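Local coordinates for group 3 allergen SMIPP-S Yv6023A04 (PDB 3H7O), which is an inactivated scabies mite paralogue of the trypsin-like serine proteases, probably lacking the endopeptidase activity usual in its family, at residues A[210-214]-A[215-219]. The protein carries 3 engineered substitutions. Numbering follows the deposited sequence.
Sequences VFTKV and GSYVS
The ring of Tyr217 meets the end of strand 209-213 along one side: the carbonyl oxygen of Lys213 lies at its edge, near the ring plane, with Lys213 O 3.3 Å from Tyr217 CD2, while the methyl of Thr212 comes in obliquely, Thr212 CG2 lying 3.3 Å from Tyr217 CE2. The side chains of Thr212 and Tyr217 cross at about a right angle. Thr212 offers its methyl rather than its hydroxyl because CG2 stands anti to the backbone N, with OG1 turned back beside that nitrogen (chi1 -62°). Beyond the ring, a hydrogen bond from Tyr217 OH to Asn88 OD1 ties down the phenolic end, while the CD2/CE2 edge is simply in contact with the strand end.

The backbone turns here through two successive i to i+3 bonds. Ser216 N donates to Lys213 O at 3.1 Å. Tyr217 N donates in the same way to Val214 O, at 2.9 Å. Lys213 O thus serves the turn and borders the tyrosine ring at once. On the partly exposed side, the bent aliphatic chain of Lys213 runs past the serine hydroxyl, bringing Lys213 CE to 3.3 Å from Ser216 OG, which also makes a weak hydrogen bond to Glu115. Val214 instead packs on Pro112, Leu193 and Val196. Such consecutive turns illustrate how a chain can go from strand to helix within a few residues: here they join a strand of the second beta-barrel to the C-terminal helix of the chymotrypsin-like fold, peptidase family S1.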
loop_
_atom_site.group_PDB
_atom_site.type_symbol
_atom_site.label_atom_id
_atom_site.label_comp_id
_atom_site.label_asym_id
_atom_site.label_seq_id
_atom_site.Cartn_x
_atom_site.Cartn_y
_atom_site.Cartn_z
ATOM N N VAL A 210 -1.327 -5.624 9.669
ATOM C CA VAL A 210 -1.848 -4.326 10.097
ATOM C C VAL A 210 -1.971 -3.392 8.904
ATOM O O VAL A 210 -1.095 -3.357 8.033
ATOM C CB VAL A 210 -0.972 -3.679 11.204
ATOM C CG1 VAL A 210 -1.522 -2.297 11.617
ATOM C CG2 VAL A 210 -0.909 -4.587 12.419
ATOM N N PHE A 211 -3.067 -2.643 8.879
ATOM C CA PHE A 211 -3.377 -1.733 7.786
ATOM C C PHE A 211 -3.737 -0.379 8.348
ATOM O O PHE A 211 -4.521 -0.286 9.289
ATOM C CB PHE A 211 -4.554 -2.271 6.968
ATOM C CG PHE A 211 -4.295 -3.618 6.360
ATOM C CD1 PHE A 211 -3.732 -3.722 5.095
ATOM C CD2 PHE A 211 -4.589 -4.785 7.064
ATOM C CE1 PHE A 211 -3.467 -4.972 4.529
ATOM C CE2 PHE A 211 -4.330 -6.038 6.512
ATOM C CZ PHE A 211 -3.771 -6.128 5.238
ATOM N N THR A 212 -3.155 0.668 7.777
ATOM C CA THR A 212 -3.558 2.028 8.095
ATOM C C THR A 212 -4.969 2.225 7.555
ATOM O O THR A 212 -5.237 1.953 6.383
ATOM C CB THR A 212 -2.595 3.060 7.477
ATOM O OG1 THR A 212 -1.287 2.874 8.027
ATOM C CG2 THR A 212 -3.062 4.484 7.773
ATOM N N LYS A 213 -5.861 2.681 8.428
ATOM C CA LYS A 213 -7.263 2.870 8.100
ATOM C C LYS A 213 -7.440 4.132 7.251
ATOM O O LYS A 213 -7.298 5.250 7.745
ATOM C CB LYS A 213 -8.073 2.940 9.398
ATOM C CG LYS A 213 -9.582 2.984 9.237
ATOM C CD LYS A 213 -10.297 2.534 10.513
ATOM C CE LYS A 213 -9.781 3.244 11.764
ATOM N NZ LYS A 213 -10.858 3.418 12.786
ATOM N N VAL A 214 -7.740 3.940 5.968
ATOM C CA VAL A 214 -7.853 5.054 5.016
ATOM C C VAL A 214 -8.940 6.052 5.448
ATOM O O VAL A 214 -8.765 7.265 5.314
ATOM C CB VAL A 214 -8.059 4.555 3.554
ATOM C CG1 VAL A 214 -8.310 5.719 2.599
ATOM C CG2 VAL A 214 -6.842 3.771 3.084
ATOM N N GLY A 215 -10.035 5.534 6.000
ATOM C CA GLY A 215 -11.132 6.369 6.507
ATOM C C GLY A 215 -10.696 7.442 7.495
ATOM O O GLY A 215 -11.293 8.518 7.552
ATOM N N SER A 216 -9.647 7.151 8.264
ATOM C CA SER A 216 -9.119 8.094 9.254
ATOM C C SER A 216 -8.377 9.279 8.636
ATOM O O SER A 216 -8.201 10.308 9.290
ATOM C CB SER A 216 -8.199 7.374 10.234
ATOM O OG SER A 216 -8.890 6.341 10.905
ATOM N N TYR A 217 -7.950 9.127 7.383
ATOM C CA TYR A 217 -7.143 10.143 6.699
ATOM C C TYR A 217 -7.813 10.718 5.454
ATOM O O TYR A 217 -7.212 11.529 4.746
ATOM C CB TYR A 217 -5.773 9.566 6.313
ATOM C CG TYR A 217 -4.969 9.075 7.496
ATOM C CD1 TYR A 217 -4.097 9.929 8.174
ATOM C CD2 TYR A 217 -5.084 7.755 7.940
ATOM C CE1 TYR A 217 -3.362 9.480 9.261
ATOM C CE2 TYR A 217 -4.355 7.298 9.031
ATOM C CZ TYR A 217 -3.494 8.164 9.685
ATOM O OH TYR A 217 -2.770 7.712 10.764
ATOM N N VAL A 218 -9.054 10.312 5.196
ATOM C CA VAL A 218 -9.701 10.650 3.929
ATOM C C VAL A 218 -9.978 12.155 3.775
ATOM O O VAL A 218 -9.982 12.670 2.658
ATOM C CB VAL A 218 -10.943 9.750 3.641
ATOM C CG1 VAL A 218 -12.166 10.239 4.371
ATOM C CG2 VAL A 218 -11.208 9.665 2.143
ATOM N N SER A 219 -10.171 12.853 4.895
ATOM C CA SER A 219 -10.303 14.310 4.884
ATOM C C SER A 219 -9.001 14.969 4.412
ATOM O O SER A 219 -9.018 15.873 3.570
ATOM C CB SER A 219 -10.693 14.822 6.272
ATOM O OG SER A 219 -10.841 16.227 6.266
#